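Local coordinates for protein titin (PDB 2J8H) that forms part of the elastic scaffold of the muscle sarcomere, here as a rigid tandem of two immunoglobulin domains from the A-band, at residues A[138-143]-A[149-154]; A[160-165]-A[174-179]; A[122-127]-A[189-194]; A[64-69]-A[92-97]; A[22-27]-A[75-80]. All coordinates share one frame; numbering follows the deposited sequence.

How the contacts relate
The five contacts fall into two groups, one in each immunoglobulin domain of the tandem. Contacts 1, 2 and 3 belong to the second domain: the centre of contact 2 lies about 6 Å from that of contact 1 and about 5 Å from that of contact 3, so together they make one continuous core, with Trp138 of contact 1 packing on Ile126 of contact 3. Contacts 4 and 5 share the core of the first domain, their centres about 9 Å apart, and meet where Ile66 touches Tyr77. Between the two groups, centres are about 34 to 45 Å apart. A glycerol, probably from the crystallisation liquor, lies about 4 Å from the side chain of Val191 in contact 3.

Contact 1 of 5, residues A[138-143]-A[149-154]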
# COMPACT_ATOMS: atom_id res chain seq x y z
N TRP A 138 28.63 10.25 -5.69
CA TRP A 138 29.31 9.85 -4.46
C TRP A 138 30.10 11.03 -3.93
O TRP A 138 30.64 11.83 -4.70
CB TRP A 138 30.31 8.71 -4.72
CG TRP A 138 29.75 7.38 -4.91
CD1 TRP A 138 29.32 6.82 -6.07
CD2 TRP A 138 29.59 6.39 -3.90
NE1 TRP A 138 28.90 5.54 -5.84
CE2 TRP A 138 29.06 5.25 -4.51
CE3 TRP A 138 29.87 6.35 -2.54
CZ2 TRP A 138 28.77 4.10 -3.80
CZ3 TRP A 138 29.59 5.21 -1.85
CH2 TRP A 138 29.05 4.10 -2.47
N GLN A 139 30.16 11.12 -2.60
CA GLN A 139 30.91 12.17 -1.92
C GLN A 139 31.64 11.55 -0.72
O GLN A 139 31.16 10.59 -0.14
CB GLN A 139 29.99 13.23 -1.28
CG GLN A 139 28.95 13.88 -2.15
CD GLN A 139 27.72 14.36 -1.33
OE1 GLN A 139 26.56 14.25 -1.79
NE2 GLN A 139 27.96 14.88 -0.09
N LYS A 140 32.77 12.13 -0.34
CA LYS A 140 33.36 11.86 0.97
C LYS A 140 33.28 13.16 1.74
O LYS A 140 33.93 14.14 1.38
CB LYS A 140 34.80 11.39 0.90
CG LYS A 140 35.31 10.87 2.23
CD LYS A 140 36.78 10.51 2.20
CE LYS A 140 37.20 9.88 3.52
NZ LYS A 140 38.63 9.52 3.56
N GLY A 141 32.48 13.15 2.80
CA GLY A 141 32.15 14.38 3.48
C GLY A 141 31.46 15.32 2.49
O GLY A 141 30.44 14.95 1.87
N GLN A 142 32.04 16.51 2.36
CA GLN A 142 31.60 17.52 1.42
C GLN A 142 32.63 17.62 0.30
O GLN A 142 33.15 18.71 0.02
CB GLN A 142 31.52 18.90 2.11
CG GLN A 142 30.65 19.03 3.38
CD GLN A 142 30.14 20.49 3.60
OE1 GLN A 142 30.30 21.37 2.72
NE2 GLN A 142 29.51 20.73 4.76
N ASP A 143 32.96 16.49 -0.32
CA ASP A 143 33.78 16.50 -1.53
C ASP A 143 33.23 15.49 -2.52
O ASP A 143 33.20 14.30 -2.22
CB ASP A 143 35.24 16.17 -1.20
CG ASP A 143 36.00 17.36 -0.67
OD1 ASP A 143 35.74 17.78 0.48
OD2 ASP A 143 36.88 17.87 -1.41
N GLY A 149 42.76 9.09 -9.85
CA GLY A 149 43.78 8.09 -9.55
C GLY A 149 43.58 7.27 -8.30
O GLY A 149 44.33 6.35 -8.04
N HIS A 150 42.55 7.61 -7.52
CA HIS A 150 42.34 7.01 -6.22
C HIS A 150 41.08 6.17 -6.17
O HIS A 150 41.12 5.01 -5.72
CB HIS A 150 42.28 8.13 -5.17
CG HIS A 150 42.35 7.64 -3.75
ND1 HIS A 150 43.54 7.47 -3.08
CD2 HIS A 150 41.38 7.30 -2.88
CE1 HIS A 150 43.30 7.05 -1.85
NE2 HIS A 150 41.99 6.93 -1.71
N TYR A 151 39.96 6.73 -6.60
CA TYR A 151 38.70 6.02 -6.56
C TYR A 151 38.29 5.55 -7.92
O TYR A 151 38.58 6.19 -8.93
CB TYR A 151 37.57 6.93 -6.05
CG TYR A 151 37.76 7.64 -4.74
CD1 TYR A 151 38.08 8.98 -4.68
CD2 TYR A 151 37.54 6.97 -3.54
CE1 TYR A 151 38.22 9.64 -3.47
CE2 TYR A 151 37.67 7.62 -2.34
CZ TYR A 151 37.99 8.95 -2.31
OH TYR A 151 38.08 9.57 -1.09
N GLN A 152 37.54 4.45 -7.95
CA GLN A 152 36.80 4.09 -9.15
C GLN A 152 35.33 3.96 -8.80
O GLN A 152 34.98 3.24 -7.86
CB GLN A 152 37.30 2.77 -9.76
CG GLN A 152 36.54 2.32 -11.01
CD GLN A 152 36.72 3.24 -12.17
OE1 GLN A 152 37.84 3.66 -12.50
NE2 GLN A 152 35.63 3.55 -12.86
N VAL A 153 34.48 4.67 -9.54
CA VAL A 153 33.04 4.48 -9.40
C VAL A 153 32.49 3.54 -10.49
O VAL A 153 32.74 3.74 -11.67
CB VAL A 153 32.29 5.82 -9.49
CG1 VAL A 153 30.80 5.58 -9.41
CG2 VAL A 153 32.75 6.73 -8.35
N ILE A 154 31.73 2.54 -10.07
CA ILE A 154 31.02 1.65 -10.98
C ILE A 154 29.54 1.98 -10.86
O ILE A 154 29.03 2.11 -9.77
CB ILE A 154 31.26 0.19 -10.63
CG1 ILE A 154 32.73 -0.18 -10.88
CG2 ILE A 154 30.31 -0.73 -11.41
CD1 ILE A 154 33.13 -1.58 -10.43
O HOH W 1 39.67 8.82 0.95
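Trp138 and Val153 bury the most surface in this contact, and they meet at the five-membered end of the indole. CD1 of Trp138 is 3.9 Å from CG1 of Val153, and the valine's second methyl is close behind, CG2 lying 4.1 Å from the same CD1. The methyls come at the indole obliquely, neither flat over the face nor squarely at the rim. Trp138 carries its ring with CG opposite the carbonyl carbon (chi1 -76°), which swings the indole inward from strand 135-140. There its polar NE1 is not wasted, since it is hydrogen-bonded to Thr160 OG1. A compact, branched residue such as valine suits the partner place: two methyls cover the pyrrole end without competing for that bond.

Tyr151 buries the next largest area. Its hydroxyl comes up to the aliphatic part of Lys140, with OH 3.7 Å from CD, the two side chains crossing at about a right angle. The extended lysine passes the tyrosine hydroxyl with its CD and carries its amino group on to the carbonyl of Ala173. A water joins the polar ends: it accepts from Lys140 NZ at 2.9 Å and lies 2.7 Å from Tyr151 OH. From the residue just before, CD2 of His150 sits 3.7 Å above the centre of the Tyr151 ring, covering one face.

The packing joins strand C to strand D and the loop leading into it, across the two sheets of the sandwich, round the core tryptophan of strand C that is a hallmark of the immunoglobulin fold.

Contact 2 of 5, residues A[160-165]-A[174-179]; sequences TSLVFP and GFYVVC
Phe164 and Tyr176 come at each other from opposite directions and meet as an offset edge-to-face (T-shaped) pair. The planes stand at 84° and the centroids are 5.6 Å apart, with the edge of Phe164 directed at the face of Tyr176. The offset brings that edge to the phenolic end: CZ of the phenylalanine is 3.6 Å from CZ of the tyrosine, and the tyrosine hydroxyl lies near the plane of the Phe164 ring. Both aromatics turn CG away from their own carbonyl carbon, which sends the rings inward from facing sides of the core.

Leu162 crosses the tyrosine at about a right angle. Its CD2 methyl reaches 3.4 Å from CD2 of Tyr176, a close approach made obliquely to the ring. Leu162 and Tyr176 belong to strands E and F, in opposite sheets of the immunoglobulin sandwich, and the hydroxyl of Tyr176 is bonded to the carbonyl of Asp172, the tyrosine corner of this fold. Tyrosine suits the place because its ring fills the core while its OH reaches back to the turn before strand F. A leucine in its place would probably leave the edge of Phe164 without a face to meet and the Asp172 carbonyl without its hydroxyl partner.

Further along, Thr160 and Val178 touch tip to tip, CG2 to CG2 at 3.8 Å. With OG1 opposite the backbone N (chi1 179°), Thr160 presents its methyl to the valine, and its hydroxyl is left to bond the carbonyl of Ile154.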
# COMPACT_ATOMS: atom_id res chain seq x y z
N THR A 160 25.57 0.67 -7.64
CA THR A 160 26.77 1.47 -7.82
C THR A 160 27.75 1.06 -6.73
O THR A 160 27.35 0.75 -5.59
CB THR A 160 26.48 2.97 -7.73
OG1 THR A 160 27.69 3.69 -7.89
CG2 THR A 160 25.87 3.37 -6.36
N SER A 161 29.01 0.94 -7.11
CA SER A 161 30.08 0.64 -6.17
C SER A 161 31.13 1.73 -6.20
O SER A 161 31.55 2.18 -7.27
CB SER A 161 30.77 -0.67 -6.52
OG SER A 161 29.82 -1.69 -6.56
N LEU A 162 31.56 2.11 -5.02
CA LEU A 162 32.72 2.94 -4.89
C LEU A 162 33.86 2.00 -4.60
O LEU A 162 33.86 1.31 -3.57
CB LEU A 162 32.57 3.95 -3.75
CG LEU A 162 33.81 4.84 -3.54
CD1 LEU A 162 34.06 5.69 -4.81
CD2 LEU A 162 33.70 5.68 -2.25
N VAL A 163 34.83 1.97 -5.50
CA VAL A 163 35.94 1.02 -5.35
C VAL A 163 37.26 1.77 -5.04
O VAL A 163 37.52 2.88 -5.54
CB VAL A 163 36.12 0.16 -6.60
CG1 VAL A 163 37.13 -0.97 -6.35
CG2 VAL A 163 34.77 -0.42 -7.08
N PHE A 164 38.09 1.11 -4.24
CA PHE A 164 39.42 1.60 -3.90
C PHE A 164 40.42 0.66 -4.58
O PHE A 164 40.98 -0.20 -3.94
CB PHE A 164 39.59 1.56 -2.37
CG PHE A 164 38.65 2.51 -1.65
CD1 PHE A 164 37.34 2.16 -1.39
CD2 PHE A 164 39.08 3.77 -1.28
CE1 PHE A 164 36.47 3.05 -0.75
CE2 PHE A 164 38.22 4.65 -0.64
CZ PHE A 164 36.91 4.29 -0.39
N PRO A 165 40.61 0.80 -5.91
CA PRO A 165 41.36 -0.20 -6.68
C PRO A 165 42.83 -0.37 -6.30
O PRO A 165 43.43 -1.41 -6.60
CB PRO A 165 41.22 0.29 -8.12
CG PRO A 165 40.97 1.73 -8.01
CD PRO A 165 40.15 1.89 -6.78
N GLY A 174 36.33 7.00 6.76
CA GLY A 174 35.47 8.16 6.82
C GLY A 174 34.07 7.84 6.36
O GLY A 174 33.69 6.68 6.32
N PHE A 175 33.33 8.88 6.02
CA PHE A 175 31.91 8.77 5.73
C PHE A 175 31.67 9.09 4.28
O PHE A 175 31.99 10.19 3.82
CB PHE A 175 31.13 9.75 6.61
CG PHE A 175 31.22 9.44 8.07
CD1 PHE A 175 32.20 10.03 8.85
CD2 PHE A 175 30.33 8.56 8.66
CE1 PHE A 175 32.29 9.75 10.22
CE2 PHE A 175 30.41 8.28 10.02
CZ PHE A 175 31.40 8.87 10.80
N TYR A 176 31.14 8.12 3.54
CA TYR A 176 30.91 8.28 2.11
C TYR A 176 29.40 8.39 1.91
O TYR A 176 28.63 7.66 2.52
CB TYR A 176 31.50 7.09 1.36
CG TYR A 176 33.02 7.06 1.44
CD1 TYR A 176 33.68 6.48 2.52
CD2 TYR A 176 33.79 7.66 0.47
CE1 TYR A 176 35.07 6.49 2.62
CE2 TYR A 176 35.18 7.66 0.54
CZ TYR A 176 35.81 7.09 1.61
OH TYR A 176 37.19 7.11 1.66
N VAL A 177 29.00 9.36 1.09
CA VAL A 177 27.60 9.62 0.84
C VAL A 177 27.31 9.26 -0.62
O VAL A 177 28.00 9.74 -1.52
CB VAL A 177 27.25 11.09 1.12
CG1 VAL A 177 25.79 11.34 0.81
CG2 VAL A 177 27.58 11.44 2.58
N VAL A 178 26.32 8.40 -0.84
CA VAL A 178 25.87 8.04 -2.18
C VAL A 178 24.45 8.58 -2.34
O VAL A 178 23.62 8.51 -1.41
CB VAL A 178 25.92 6.52 -2.42
CG1 VAL A 178 25.12 5.79 -1.36
CG2 VAL A 178 25.44 6.18 -3.86
N CYS A 179 24.18 9.15 -3.51
CA CYS A 179 22.92 9.81 -3.74
C CYS A 179 22.39 9.40 -5.10
O CYS A 179 23.17 9.30 -6.05
CB CYS A 179 23.14 11.31 -3.62
SG CYS A 179 21.68 12.37 -3.88

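Contact 3 of 5, residues A[122-127]-A[189-194]; sequences VSIKIP and KTVELD
Ile124 and Val191 mark the closest approach of two strands running in opposite senses in facing sheets, their CA atoms 8.0 Å apart and no hydrogen bond joining the segments, so the segments meet through side chains. Ile124 and Val191 reach toward each other tip to tip. The branch methyl CG2 of Ile124 does the touching, 3.7 Å from CG1 and 3.9 Å from CG2 of the valine, so it rests on both methyls. Ile126, two residues on, reaches the second of these methyls: its chain is bent (chi2 -64°), bringing CD1 to 3.9 Å from CG2 of Val191 as the two side chains slide past each other. One short, forked valine is thus held by two isoleucines of alternate positions. Beta-branched residues suit these places, being at ease in strands and offering methyls close to the backbone.

The segments are strands B and G of an immunoglobulin domain. Strand 123-131 bonds to strand 159-163 on its own sheet, and strand 185-196 to strand 174-182 on the other. Leu193 continues the layer toward Val114 and Ala116 of strand 112-117, and Ile126 packs against Thr160 of strand 159-163.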
# COMPACT_ATOMS: atom_id res chain seq x y z
N VAL A 122 38.75 -2.53 -1.55
CA VAL A 122 37.40 -2.42 -1.07
C VAL A 122 36.45 -1.93 -2.16
O VAL A 122 36.79 -1.02 -2.93
CB VAL A 122 37.39 -1.46 0.15
CG1 VAL A 122 35.98 -0.95 0.45
CG2 VAL A 122 38.04 -2.16 1.36
N SER A 123 35.26 -2.54 -2.21
CA SER A 123 34.12 -2.01 -2.96
C SER A 123 32.96 -1.75 -2.00
O SER A 123 32.58 -2.63 -1.22
CB SER A 123 33.67 -2.98 -4.02
OG SER A 123 34.74 -3.27 -4.91
N ILE A 124 32.44 -0.54 -2.03
CA ILE A 124 31.23 -0.23 -1.28
C ILE A 124 30.09 -0.33 -2.29
O ILE A 124 29.90 0.57 -3.10
CB ILE A 124 31.28 1.18 -0.64
CG1 ILE A 124 32.58 1.36 0.16
CG2 ILE A 124 30.06 1.37 0.24
CD1 ILE A 124 32.75 2.71 0.79
N LYS A 125 29.39 -1.46 -2.25
CA LYS A 125 28.40 -1.82 -3.27
C LYS A 125 27.00 -1.46 -2.79
O LYS A 125 26.54 -1.98 -1.76
CB LYS A 125 28.47 -3.31 -3.60
CG LYS A 125 27.55 -3.74 -4.76
CD LYS A 125 27.68 -5.21 -5.11
CE LYS A 125 26.78 -5.58 -6.29
NZ LYS A 125 26.95 -7.00 -6.77
N ILE A 126 26.33 -0.59 -3.53
CA ILE A 126 25.07 -0.01 -3.10
C ILE A 126 23.98 -0.23 -4.16
O ILE A 126 24.03 0.39 -5.24
CB ILE A 126 25.17 1.50 -2.87
CG1 ILE A 126 26.32 1.85 -1.91
CG2 ILE A 126 23.89 1.99 -2.22
CD1 ILE A 126 26.12 1.28 -0.50
N PRO A 127 23.01 -1.11 -3.87
CA PRO A 127 21.89 -1.24 -4.80
C PRO A 127 21.04 0.02 -4.82
O PRO A 127 20.92 0.71 -3.81
CB PRO A 127 21.09 -2.41 -4.24
CG PRO A 127 21.95 -3.04 -3.23
CD PRO A 127 22.87 -2.02 -2.73
N LYS A 189 22.24 8.10 1.20
CA LYS A 189 22.58 7.29 2.35
C LYS A 189 24.08 7.46 2.57
O LYS A 189 24.81 7.84 1.66
CB LYS A 189 22.25 5.81 2.13
CG LYS A 189 20.76 5.46 2.05
CD LYS A 189 20.06 5.68 3.37
CE LYS A 189 18.55 5.66 3.23
NZ LYS A 189 18.04 6.83 2.41
N THR A 190 24.51 7.18 3.78
CA THR A 190 25.90 7.28 4.16
C THR A 190 26.41 5.90 4.53
O THR A 190 25.69 5.08 5.09
CB THR A 190 26.03 8.23 5.35
OG1 THR A 190 25.58 9.52 4.93
CG2 THR A 190 27.48 8.34 5.86
N VAL A 191 27.67 5.67 4.21
CA VAL A 191 28.40 4.47 4.60
C VAL A 191 29.67 4.89 5.34
O VAL A 191 30.44 5.70 4.82
CB VAL A 191 28.83 3.67 3.35
CG1 VAL A 191 29.61 2.44 3.74
CG2 VAL A 191 27.61 3.31 2.52
N GLU A 192 29.89 4.36 6.54
CA GLU A 192 31.15 4.61 7.23
C GLU A 192 32.13 3.50 6.91
O GLU A 192 31.82 2.31 7.09
CB GLU A 192 30.98 4.71 8.74
CG GLU A 192 32.33 4.96 9.40
CD GLU A 192 32.25 5.21 10.87
OE1 GLU A 192 31.15 5.06 11.44
OE2 GLU A 192 33.31 5.55 11.45
N LEU A 193 33.32 3.89 6.46
CA LEU A 193 34.42 2.97 6.21
C LEU A 193 35.41 3.15 7.32
O LEU A 193 35.81 4.27 7.60
CB LEU A 193 35.09 3.29 4.87
CG LEU A 193 36.34 2.49 4.47
CD1 LEU A 193 36.11 1.01 4.61
CD2 LEU A 193 36.76 2.81 3.02
N ASP A 194 35.81 2.08 7.98
CA ASP A 194 36.93 2.15 8.89
C ASP A 194 38.01 1.22 8.39
O ASP A 194 37.73 0.22 7.76
CB ASP A 194 36.54 1.84 10.33
CG ASP A 194 36.16 0.40 10.53
OD1 ASP A 194 35.02 0.04 10.17
OD2 ASP A 194 37.02 -0.35 11.05

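Contact 4 of 5, residues A[64-69]-A[92-97]; sequences LIIASV and ASLEVE
No flat group enters between Ile66 and Val69 on one segment and Leu94 and Val96 on the other: the contact is made wholly of aliphatic branches, with neither ring face nor ring edge in it. An aromatic neighbour, Tyr77, has its CZ 3.6 Å from CD1 of Ile66, the methyl lying over a face of the ring, displaced toward the phenolic end. That same CD1 meets CD2 of Leu94 at 4.1 Å, the two side chains reaching toward each other tip to tip. Ile66 is extended to its end (chi2 169°), which carries the methyl toward the facing sheet.

Leu94 CD2 is shared, for CG1 of Val69 also lies 4.1 Å from it, approaching obliquely. Strand 61-66 and strand 86-102 are strands E and G of an immunoglobulin sandwich, in opposite sheets, and Val69 stands in the turn that leaves strand E. Its side chain crosses that of Val96 obliquely, with CG2 of Val69 at 4.0 Å from CG1 of Val96. The other methyl of Val96, CG2, is the same distance from CB of Val69, so the fork of one valine lies against the other. A glycine at Val96 would probably open a gap beside Val69 and leave that side chain less firmly fixed. Val16 of strand 14-17 also packs on Val69 and Leu94, and Ala22, small enough to fit between larger neighbours, touches the same two residues from strand 22-29.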
# COMPACT_ATOMS: atom_id res chain seq x y z
N LEU A 64 -8.02 -4.10 -19.02
CA LEU A 64 -7.05 -5.01 -18.49
C LEU A 64 -6.48 -4.35 -17.26
O LEU A 64 -6.02 -3.20 -17.33
CB LEU A 64 -5.96 -5.23 -19.52
CG LEU A 64 -4.70 -6.00 -19.04
CD1 LEU A 64 -5.02 -7.45 -18.77
CD2 LEU A 64 -3.59 -5.85 -20.11
N ILE A 65 -6.48 -5.06 -16.15
CA ILE A 65 -5.85 -4.60 -14.94
C ILE A 65 -4.58 -5.40 -14.72
O ILE A 65 -4.62 -6.62 -14.60
CB ILE A 65 -6.77 -4.74 -13.70
CG1 ILE A 65 -8.15 -4.14 -13.99
CG2 ILE A 65 -6.12 -4.07 -12.46
CD1 ILE A 65 -9.23 -4.50 -12.95
N ILE A 66 -3.45 -4.69 -14.64
CA ILE A 66 -2.14 -5.27 -14.34
C ILE A 66 -1.83 -4.86 -12.93
O ILE A 66 -1.65 -3.69 -12.67
CB ILE A 66 -1.04 -4.73 -15.26
CG1 ILE A 66 -1.48 -4.86 -16.72
CG2 ILE A 66 0.28 -5.44 -15.02
CD1 ILE A 66 -0.58 -4.14 -17.70
N ALA A 67 -1.73 -5.84 -12.04
CA ALA A 67 -1.56 -5.57 -10.64
C ALA A 67 -0.13 -5.22 -10.33
O ALA A 67 0.82 -5.79 -10.90
CB ALA A 67 -1.98 -6.77 -9.81
N SER A 68 0.02 -4.30 -9.37
CA SER A 68 1.29 -4.11 -8.71
C SER A 68 2.43 -4.02 -9.71
O SER A 68 3.29 -4.91 -9.78
CB SER A 68 1.51 -5.26 -7.73
OG SER A 68 0.56 -5.18 -6.67
N VAL A 69 2.40 -2.95 -10.49
CA VAL A 69 3.31 -2.85 -11.61
C VAL A 69 4.76 -2.69 -11.18
O VAL A 69 5.06 -2.02 -10.19
CB VAL A 69 2.89 -1.75 -12.62
CG1 VAL A 69 1.59 -2.14 -13.24
CG2 VAL A 69 2.80 -0.37 -11.97
N ALA A 92 -0.77 0.69 -26.57
CA ALA A 92 -0.41 1.70 -25.57
C ALA A 92 0.88 1.25 -24.90
O ALA A 92 1.13 0.05 -24.77
CB ALA A 92 -1.52 1.82 -24.52
N SER A 93 1.68 2.21 -24.46
CA SER A 93 2.83 1.90 -23.65
C SER A 93 2.49 2.16 -22.19
O SER A 93 1.79 3.12 -21.85
CB SER A 93 3.98 2.78 -24.07
OG SER A 93 3.67 4.11 -23.70
N LEU A 94 2.99 1.29 -21.32
CA LEU A 94 2.99 1.52 -19.90
C LEU A 94 4.43 1.89 -19.49
O LEU A 94 5.37 1.16 -19.77
CB LEU A 94 2.56 0.25 -19.20
CG LEU A 94 2.59 0.26 -17.67
CD1 LEU A 94 1.88 1.49 -17.07
CD2 LEU A 94 2.00 -1.04 -17.17
N GLU A 95 4.60 3.04 -18.85
CA GLU A 95 5.86 3.37 -18.25
C GLU A 95 5.61 3.36 -16.76
O GLU A 95 4.55 3.76 -16.30
CB GLU A 95 6.35 4.73 -18.75
CG GLU A 95 7.10 4.59 -20.09
CD GLU A 95 6.80 5.70 -21.09
OE1 GLU A 95 7.10 6.89 -20.78
OE2 GLU A 95 6.30 5.36 -22.20
N VAL A 96 6.57 2.84 -16.01
CA VAL A 96 6.39 2.65 -14.58
C VAL A 96 7.36 3.56 -13.89
O VAL A 96 8.57 3.50 -14.12
CB VAL A 96 6.59 1.19 -14.14
CG1 VAL A 96 6.48 1.07 -12.61
CG2 VAL A 96 5.57 0.26 -14.85
N GLU A 97 6.81 4.43 -13.05
CA GLU A 97 7.58 5.44 -12.37
C GLU A 97 8.10 4.83 -11.08
O GLU A 97 7.32 4.30 -10.28
CB GLU A 97 6.73 6.67 -12.04
CG GLU A 97 5.77 7.13 -13.15
CD GLU A 97 4.79 8.20 -12.68
OE1 GLU A 97 4.38 8.18 -11.48
OE2 GLU A 97 4.45 9.08 -13.49

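Contact 5 of 5, residues A[22-27]-A[75-80]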
# COMPACT_ATOMS: atom_id res chain seq x y z
N ALA A 22 -2.13 -0.90 -12.95
CA ALA A 22 -2.30 -0.17 -14.18
C ALA A 22 -3.56 -0.75 -14.82
O ALA A 22 -3.72 -1.97 -14.88
CB ALA A 22 -1.10 -0.36 -15.08
N THR A 23 -4.45 0.13 -15.28
CA THR A 23 -5.68 -0.29 -15.94
C THR A 23 -5.71 0.33 -17.31
O THR A 23 -5.67 1.55 -17.44
CB THR A 23 -6.91 0.15 -15.16
OG1 THR A 23 -6.81 -0.39 -13.84
CG2 THR A 23 -8.20 -0.35 -15.83
N LEU A 24 -5.79 -0.52 -18.31
CA LEU A 24 -5.85 -0.10 -19.70
C LEU A 24 -7.29 -0.31 -20.11
O LEU A 24 -7.82 -1.40 -19.88
CB LEU A 24 -4.95 -0.98 -20.54
CG LEU A 24 -3.44 -0.83 -20.39
CD1 LEU A 24 -2.90 -1.20 -19.05
CD2 LEU A 24 -2.81 -1.74 -21.38
N VAL A 25 -7.91 0.71 -20.67
CA VAL A 25 -9.34 0.70 -20.93
C VAL A 25 -9.54 1.13 -22.37
O VAL A 25 -8.82 2.01 -22.86
CB VAL A 25 -10.11 1.74 -20.06
CG1 VAL A 25 -11.62 1.46 -20.15
CG2 VAL A 25 -9.65 1.74 -18.60
N CYS A 26 -10.52 0.54 -23.03
CA CYS A 26 -10.89 0.99 -24.37
C CYS A 26 -12.36 0.70 -24.56
O CYS A 26 -12.97 0.01 -23.72
CB CYS A 26 -10.02 0.30 -25.42
SG CYS A 26 -10.22 -1.45 -25.53
N LYS A 27 -12.94 1.26 -25.63
CA LYS A 27 -14.33 1.02 -25.98
C LYS A 27 -14.39 0.60 -27.45
O LYS A 27 -13.91 1.30 -28.33
CB LYS A 27 -15.20 2.25 -25.73
CG LYS A 27 -16.68 2.01 -25.93
CD LYS A 27 -17.41 3.32 -25.75
CE LYS A 27 -18.90 3.17 -25.83
NZ LYS A 27 -19.51 4.44 -25.40
N THR A 75 6.16 -1.74 -20.73
CA THR A 75 6.42 -2.09 -22.12
C THR A 75 5.19 -1.74 -22.93
O THR A 75 4.30 -1.03 -22.45
CB THR A 75 6.81 -3.60 -22.26
OG1 THR A 75 7.23 -3.86 -23.60
CG2 THR A 75 5.64 -4.52 -21.89
N VAL A 76 5.12 -2.23 -24.16
CA VAL A 76 3.99 -1.97 -25.04
C VAL A 76 2.98 -3.11 -24.97
O VAL A 76 3.35 -4.28 -24.88
CB VAL A 76 4.45 -1.73 -26.50
CG1 VAL A 76 4.97 -3.03 -27.11
CG2 VAL A 76 3.30 -1.20 -27.33
N TYR A 77 1.71 -2.72 -24.98
CA TYR A 77 0.59 -3.63 -24.91
C TYR A 77 -0.26 -3.39 -26.13
O TYR A 77 -0.24 -2.29 -26.68
CB TYR A 77 -0.24 -3.38 -23.65
CG TYR A 77 0.53 -3.72 -22.39
CD1 TYR A 77 1.46 -2.82 -21.85
CD2 TYR A 77 0.37 -4.94 -21.79
CE1 TYR A 77 2.19 -3.15 -20.72
CE2 TYR A 77 1.12 -5.29 -20.68
CZ TYR A 77 2.02 -4.39 -20.14
OH TYR A 77 2.73 -4.76 -19.01
N GLN A 78 -0.95 -4.44 -26.56
CA GLN A 78 -1.89 -4.37 -27.67
C GLN A 78 -3.23 -4.92 -27.21
O GLN A 78 -3.30 -5.79 -26.37
CB GLN A 78 -1.41 -5.20 -28.86
CG GLN A 78 -0.13 -4.74 -29.51
CD GLN A 78 1.12 -5.30 -28.85
OE1 GLN A 78 1.12 -6.40 -28.32
NE2 GLN A 78 2.22 -4.54 -28.93
N VAL A 79 -4.30 -4.36 -27.75
CA VAL A 79 -5.65 -4.90 -27.62
C VAL A 79 -6.16 -5.10 -29.03
O VAL A 79 -5.93 -4.26 -29.93
CB VAL A 79 -6.58 -3.96 -26.81
CG1 VAL A 79 -6.75 -2.65 -27.50
CG2 VAL A 79 -7.96 -4.64 -26.51
N ARG A 80 -6.77 -6.26 -29.23
CA ARG A 80 -7.28 -6.63 -30.53
C ARG A 80 -8.75 -6.88 -30.46
O ARG A 80 -9.22 -7.55 -29.56
CB ARG A 80 -6.57 -7.90 -31.02
CG ARG A 80 -6.97 -8.27 -32.45
CD ARG A 80 -6.38 -9.61 -32.88
NE ARG A 80 -4.93 -9.55 -32.94
CZ ARG A 80 -4.15 -10.56 -33.28
NH1 ARG A 80 -4.67 -11.73 -33.63
NH2 ARG A 80 -2.83 -10.41 -33.28
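Leu24 and Tyr77 make the carbon-to-carbon part of this contact. CD2 of Leu24 lies 3.8 Å from CB of Tyr77 and 4.0 Å from its CG, so the methyl rests at the root of the aromatic side chain, oblique to the ring, the two side chains crossing at about a right angle.

The sulfur contact comes next. SG of Cys26 is 4.0 Å from CG2 of Val79 and 4.2 Å from CG1, resting against both valine methyls. A chi1 of 64°, with SG set between the backbone N and the carbonyl carbon of the cysteine, places the sulfur beside Val79. These are the places where many immunoglobulin domains carry the disulfide between strands B and F; here valine takes the second place and apolar packing stands in for the bond.

The polar end of Tyr77, its hydroxyl, is bonded to the carbonyl of Asp73, a tyrosine corner, while its ring serves the core.

Strand 22-29 pairs with strand 61-66 in one sheet, and strand 76-83 lies between strands 35-40 and 86-102 in the other. The ring of Tyr77 also packs on Leu94, and Val79 on Val36, while Thr23 and Val25 face outward to Phe184 and Ile186 of a neighbouring subunit, another copy of this protein.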